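Local coordinates for protein endo-beta-N-acetylglucosaminidase F1 (Bacteroides thetaiotaomicron VPI-5482, PDB 6TCV) that probably hydrolyses high-mannose N-glycans between the two N-acetylglucosamines of their core, releasing the mannose-rich part, at residues Val36-Gly41 with Leu151-Arg156; Met375-Gly380 with Phe404-Ala409. The protein carries 2 engineered substitutions. All coordinates share one frame; numbering follows the deposited sequence. Where two conformers were deposited one is given.

Interaction 1. Residues Val36-Gly41 with Leu151-Arg156; sequences VVELHG and LVKDMR
Leu39 lays its CD1 methyl across Val152, 3.8 Å from CG1. A chi1 of -177° sets CG1 of Val152 opposite the backbone N and places that methyl beside the leucine, while its CG2 lies 4.3 Å from Val37 CB. These residues share one face of a parallel ladder in which Val36 to Leu39 run beside Leu151 to Asp154; Val36 and Leu151 meet on the other. The backbone staples the strands in the usual parallel alternation, with Val37 and Leu39 of one strand each giving and accepting a bond. The bond from Leu39 N to Lys153 O is 2.8 Å long and nearly straight (176°). Just past the strand end Leu39 O takes Met155 N, and Met155 folds its CG to 3.9 Å from Glu38 CB. On the face of Val36 and Leu151, the Glu38 and Lys153 side chains run alongside each other, but OE2 and NZ form only a long salt bridge of 4.0 Å; the stronger mate of Glu38 is Lys243. A water links His40 ND1 to Met155 O. At the far edge Arg156, bent at chi3 (-65°), grips Asp154 side-on, NE to OD1 at 3.0 Å and NH2 to OD2 also at 3.0 Å. Asp154 OD1 accepts the backbone N of Arg156 as well, from the opposite face of the carboxylate, closing an Asx turn. Were Asp154 an alanine, the side-on grip and the Asx turn's bond would go, and the guanidinium would probably be less fixed, with a weak, long ion pair to Glu117 left. Strand 147-154 is flanked on its other edge by antiparallel strand 125-130, Tyr44 of strand 43-49 packs on Val37 and Leu39, and Lys243 opens strand 243-249 of the neighbouring barrel sheet.

Interaction 2. Residues Met375-Gly380 with Phe404-Ala409; sequences MEFNLG and FAPSPA. With NAG (2-acetamido-2-deoxy-beta-D-glucopyranose), chain B; MAN (alpha-D-mannopyranose), chain C; MAN (alpha-D-mannopyranose), chain D.
Phe404 is tied by its backbone to both Met375 and Phe377: its N donates to Met375 O at 2.9 Å, and its O accepts from Phe377 N at 2.8 Å. Apolar contact follows just beyond this single parallel bridge, where Phe377 CD2 lies 4.0 Å from Pro406 CB. Asn378 and Ala405 meet through their CB atoms. Strands 371-376 and 400-404 are neighbours in a (beta/alpha)8 barrel, the fold of family 18 glycoside hydrolases, and the contact lies at their C-terminal ends, where such barrels bind substrate. Polar side chains serve the sugar as well as the loop. In the conformer described, Glu376 lies alongside the Phe404 ring, its carboxylate plane 64° from that of the ring, and its OE2 accepts from O6 of the N-acetylglucosamine at 2.7 Å. Its other oxygen, OE1, is met from above the carboxylate plane by Leu379 N at 2.8 Å, which steadies the turn after the strand. Asn378 ND2 donates to O4 of the chain C mannose at 3.0 Å. Carbon contacts add to the sugar site, where Tyr290 and Tyr355 also bond the N-acetylglucosamine: Phe404, its ring swung to the far side of CB from the backbone N (chi1 -177°), brings CE1 within 3.8 Å of C5 of that sugar.

Both contacts join parallel strands near their C-terminal ends, yet they serve separate parts of the chain. Their centres lie 32 Å apart on opposite sides of the molecule's centre, and their nearest atoms remain about 21 Å from each other. Interaction 2 belongs to the glycan site: besides the sugars it touches, the Phe404 side chain is about 5 Å from the beta-mannose of the bound oligosaccharide. Interaction 1 is structural packing in the smaller N-terminal region. The two regions meet at Lys243, whose strand 243-249 lies in the same barrel sheet as strands 371-376 and 400-404 of interaction 2.

Interaction 1. Residues Val36-Gly41 with Leu151-Arg156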
# COMPACT_ATOMS: atom_id res chain seq x y z
N VAL A 36 -5.60 -0.49 10.52
CA VAL A 36 -4.64 0.60 10.57
C VAL A 36 -5.38 1.93 10.64
O VAL A 36 -6.32 2.16 9.86
CB VAL A 36 -3.68 0.53 9.37
CG1 VAL A 36 -2.75 1.77 9.36
CG2 VAL A 36 -2.91 -0.81 9.41
N VAL A 37 -5.04 2.75 11.64
CA VAL A 37 -5.63 4.07 11.85
C VAL A 37 -4.54 5.09 11.65
O VAL A 37 -3.58 5.14 12.42
CB VAL A 37 -6.21 4.22 13.27
CG1 VAL A 37 -6.75 5.61 13.52
CG2 VAL A 37 -7.35 3.20 13.47
N GLU A 38 -4.73 5.98 10.68
CA GLU A 38 -3.84 7.11 10.48
C GLU A 38 -4.55 8.34 11.02
O GLU A 38 -5.59 8.76 10.47
CB GLU A 38 -3.56 7.30 8.99
CG GLU A 38 -2.75 6.18 8.46
CD GLU A 38 -2.50 6.25 6.96
OE1 GLU A 38 -2.56 7.35 6.38
OE2 GLU A 38 -2.17 5.19 6.40
N LEU A 39 -3.96 9.00 12.01
CA LEU A 39 -4.56 10.17 12.64
C LEU A 39 -4.19 11.41 11.83
O LEU A 39 -3.00 11.73 11.68
CB LEU A 39 -4.11 10.34 14.09
CG LEU A 39 -4.53 9.18 15.00
CD1 LEU A 39 -3.89 9.42 16.38
CD2 LEU A 39 -6.05 9.03 15.12
N HIS A 40 -5.18 12.07 11.25
CA HIS A 40 -4.95 13.33 10.55
C HIS A 40 -5.45 14.50 11.36
O HIS A 40 -5.29 15.64 10.92
CB HIS A 40 -5.61 13.34 9.16
CG HIS A 40 -5.15 12.21 8.30
ND1 HIS A 40 -3.95 12.25 7.66
CD2 HIS A 40 -5.70 11.00 8.01
CE1 HIS A 40 -3.74 11.09 7.03
NE2 HIS A 40 -4.82 10.35 7.19
N GLY A 41 -6.02 14.25 12.53
CA GLY A 41 -6.53 15.26 13.42
C GLY A 41 -6.37 14.75 14.84
O GLY A 41 -5.76 13.69 15.07
N LEU A 151 -3.90 -0.44 14.77
CA LEU A 151 -2.50 -0.08 14.57
C LEU A 151 -2.48 1.39 14.18
O LEU A 151 -2.89 1.75 13.09
CB LEU A 151 -1.90 -1.01 13.51
CG LEU A 151 -1.90 -2.49 13.87
CD1 LEU A 151 -1.44 -3.36 12.66
CD2 LEU A 151 -1.11 -2.81 15.13
N VAL A 152 -2.04 2.24 15.12
CA VAL A 152 -2.24 3.70 15.09
C VAL A 152 -0.96 4.41 14.72
O VAL A 152 0.10 4.14 15.30
CB VAL A 152 -2.78 4.20 16.45
CG1 VAL A 152 -3.05 5.73 16.37
CG2 VAL A 152 -4.01 3.42 16.92
N LYS A 153 -1.06 5.31 13.75
CA LYS A 153 0.03 6.19 13.34
C LYS A 153 -0.41 7.65 13.37
O LYS A 153 -1.52 7.97 12.93
CB LYS A 153 0.43 5.86 11.90
CG LYS A 153 0.60 4.36 11.67
CD LYS A 153 0.79 3.93 10.21
CE LYS A 153 1.53 4.90 9.34
NZ LYS A 153 1.39 4.40 7.92
N ASP A 154 0.39 8.52 13.96
CA ASP A 154 0.11 9.95 13.95
C ASP A 154 0.66 10.56 12.67
O ASP A 154 1.88 10.64 12.50
CB ASP A 154 0.66 10.58 15.22
CG ASP A 154 0.42 12.08 15.33
OD1 ASP A 154 -0.28 12.66 14.50
OD2 ASP A 154 0.84 12.63 16.37
N MET A 155 -0.22 11.06 11.80
CA MET A 155 0.18 11.62 10.54
C MET A 155 -0.07 13.12 10.45
O MET A 155 -0.05 13.70 9.35
CB MET A 155 -0.49 10.90 9.36
CG MET A 155 -0.23 9.40 9.27
SD MET A 155 1.48 9.06 8.94
CE MET A 155 1.88 9.54 7.27
N ARG A 156 -0.28 13.77 11.57
CA ARG A 156 -0.69 15.18 11.55
C ARG A 156 0.37 16.05 10.92
O ARG A 156 0.05 17.09 10.32
CB ARG A 156 -1.01 15.65 12.95
CG ARG A 156 -2.33 15.17 13.46
CD ARG A 156 -2.56 15.59 14.84
NE ARG A 156 -1.64 15.02 15.81
CZ ARG A 156 -1.56 15.36 17.06
NH1 ARG A 156 -2.32 16.33 17.52
NH2 ARG A 156 -0.71 14.70 17.85
O HOH W 1 -2.41 14.30 7.95

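Interaction 2. Residues Met375-Gly380 with Phe404-Ala409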
# COMPACT_ATOMS: atom_id res chain seq x y z
N MET A 375 -3.83 4.45 -16.02
CA MET A 375 -3.31 5.25 -17.13
C MET A 375 -1.86 4.87 -17.39
O MET A 375 -1.01 4.96 -16.49
CB MET A 375 -3.37 6.74 -16.76
CG MET A 375 -4.77 7.27 -16.58
SD MET A 375 -4.89 9.01 -16.03
CE MET A 375 -4.59 8.74 -14.27
N GLU A 376 -1.57 4.45 -18.62
CA GLU A 376 -0.20 4.11 -19.05
C GLU A 376 0.39 5.42 -19.56
O GLU A 376 0.02 5.90 -20.65
CB GLU A 376 -0.23 3.03 -20.13
CG GLU A 376 0.86 1.97 -20.00
CD GLU A 376 2.27 2.48 -20.15
OE1 GLU A 376 2.47 3.72 -20.26
OE2 GLU A 376 3.21 1.65 -20.17
N PHE A 377 1.17 6.11 -18.73
CA PHE A 377 1.63 7.44 -19.07
C PHE A 377 2.76 7.44 -20.09
O PHE A 377 3.00 8.48 -20.71
CB PHE A 377 2.10 8.16 -17.82
CG PHE A 377 1.01 8.68 -16.91
CD1 PHE A 377 -0.09 9.33 -17.41
CD2 PHE A 377 1.15 8.52 -15.53
CE1 PHE A 377 -1.09 9.82 -16.56
CE2 PHE A 377 0.19 9.03 -14.67
CZ PHE A 377 -0.92 9.66 -15.18
N ASN A 378 3.46 6.33 -20.28
CA ASN A 378 4.52 6.26 -21.30
C ASN A 378 3.95 5.91 -22.67
O ASN A 378 4.41 6.46 -23.67
CB ASN A 378 5.54 5.21 -20.87
CG ASN A 378 6.70 5.18 -21.80
OD1 ASN A 378 7.39 6.18 -22.00
ND2 ASN A 378 6.95 4.02 -22.41
N LEU A 379 3.02 4.95 -22.73
CA LEU A 379 2.44 4.52 -24.00
C LEU A 379 1.14 5.17 -24.37
O LEU A 379 0.80 5.16 -25.55
CB LEU A 379 2.21 3.02 -24.03
CG LEU A 379 3.38 2.08 -23.78
CD1 LEU A 379 2.95 0.68 -23.69
CD2 LEU A 379 4.36 2.25 -24.92
N GLY A 380 0.40 5.71 -23.45
CA GLY A 380 -0.70 6.57 -23.78
C GLY A 380 -2.05 6.00 -23.49
O GLY A 380 -3.04 6.75 -23.55
N PHE A 404 1.02 4.88 -14.46
CA PHE A 404 2.23 4.09 -14.71
C PHE A 404 3.22 4.77 -15.62
O PHE A 404 2.85 5.16 -16.73
CB PHE A 404 1.81 2.72 -15.25
CG PHE A 404 2.94 1.76 -15.49
CD1 PHE A 404 3.59 1.75 -16.73
CD2 PHE A 404 3.38 0.88 -14.53
CE1 PHE A 404 4.64 0.90 -16.96
CE2 PHE A 404 4.44 0.05 -14.76
CZ PHE A 404 5.11 0.03 -15.97
N ALA A 405 4.46 4.91 -15.17
CA ALA A 405 5.63 5.29 -15.96
C ALA A 405 5.54 6.74 -16.44
O ALA A 405 5.84 7.00 -17.60
CB ALA A 405 5.87 4.31 -17.10
N PRO A 406 5.25 7.71 -15.60
CA PRO A 406 5.40 9.10 -16.03
C PRO A 406 6.88 9.43 -16.16
O PRO A 406 7.72 8.89 -15.44
CB PRO A 406 4.82 9.88 -14.86
CG PRO A 406 5.18 9.06 -13.70
CD PRO A 406 5.00 7.61 -14.15
N SER A 407 7.24 10.34 -17.06
CA SER A 407 8.61 10.85 -17.12
C SER A 407 8.58 12.33 -17.45
O SER A 407 7.68 12.80 -18.16
CB SER A 407 9.44 10.15 -18.21
OG SER A 407 8.84 10.33 -19.48
N PRO A 408 9.57 13.10 -16.96
CA PRO A 408 9.55 14.55 -17.21
C PRO A 408 9.45 14.92 -18.68
O PRO A 408 8.75 15.88 -19.03
CB PRO A 408 10.87 15.00 -16.55
CG PRO A 408 11.08 14.00 -15.43
CD PRO A 408 10.59 12.70 -15.96
N ALA A 409 10.11 14.17 -19.57
CA ALA A 409 10.04 14.48 -20.99
C ALA A 409 8.63 14.38 -21.56
O ALA A 409 8.38 14.92 -22.65
CB ALA A 409 11.01 13.62 -21.80
C1 NAG B . 2.59 -4.32 -17.92
C2 NAG B . 3.54 -4.25 -16.73
C3 NAG B . 4.95 -3.78 -17.08
C4 NAG B . 5.02 -3.31 -18.52
C5 NAG B . 3.84 -2.38 -18.77
C6 NAG B . 3.86 -1.70 -20.13
C7 NAG B . 2.86 -3.79 -14.41
C8 NAG B . 2.17 -2.79 -13.50
N2 NAG B . 2.96 -3.42 -15.69
O3 NAG B . 5.87 -4.86 -16.89
O4 NAG B . 6.24 -2.57 -18.68
O5 NAG B . 2.61 -3.13 -18.72
O6 NAG B . 2.69 -0.98 -20.33
O7 NAG B . 3.30 -4.87 -14.01
C1 MAN C . 11.56 1.22 -24.54
C2 MAN C . 11.96 2.56 -25.13
C3 MAN C . 10.90 3.59 -24.79
C4 MAN C . 9.57 3.11 -25.33
C5 MAN C . 9.24 1.70 -24.84
C6 MAN C . 8.07 1.12 -25.58
O2 MAN C . 12.02 2.41 -26.56
O3 MAN C . 11.26 4.83 -25.37
O4 MAN C . 8.54 4.00 -24.90
O5 MAN C . 10.33 0.80 -25.08
O6 MAN C . 7.70 -0.18 -25.12
C1 MAN D . 10.05 -0.23 -22.02
C2 MAN D . 11.46 0.24 -22.34
C3 MAN D . 12.17 0.63 -21.04
C4 MAN D . 11.32 1.68 -20.33
C5 MAN D . 9.88 1.21 -20.09
C6 MAN D . 8.94 2.29 -19.55
O2 MAN D . 11.45 1.42 -23.15
O3 MAN D . 13.50 1.09 -21.27
O4 MAN D . 11.82 1.99 -19.03
O5 MAN D . 9.32 0.77 -21.34
O6 MAN D . 7.66 1.75 -19.24
O HOH W 2 5.49 9.37 -19.33
O HOH W 3 7.50 7.94 -19.72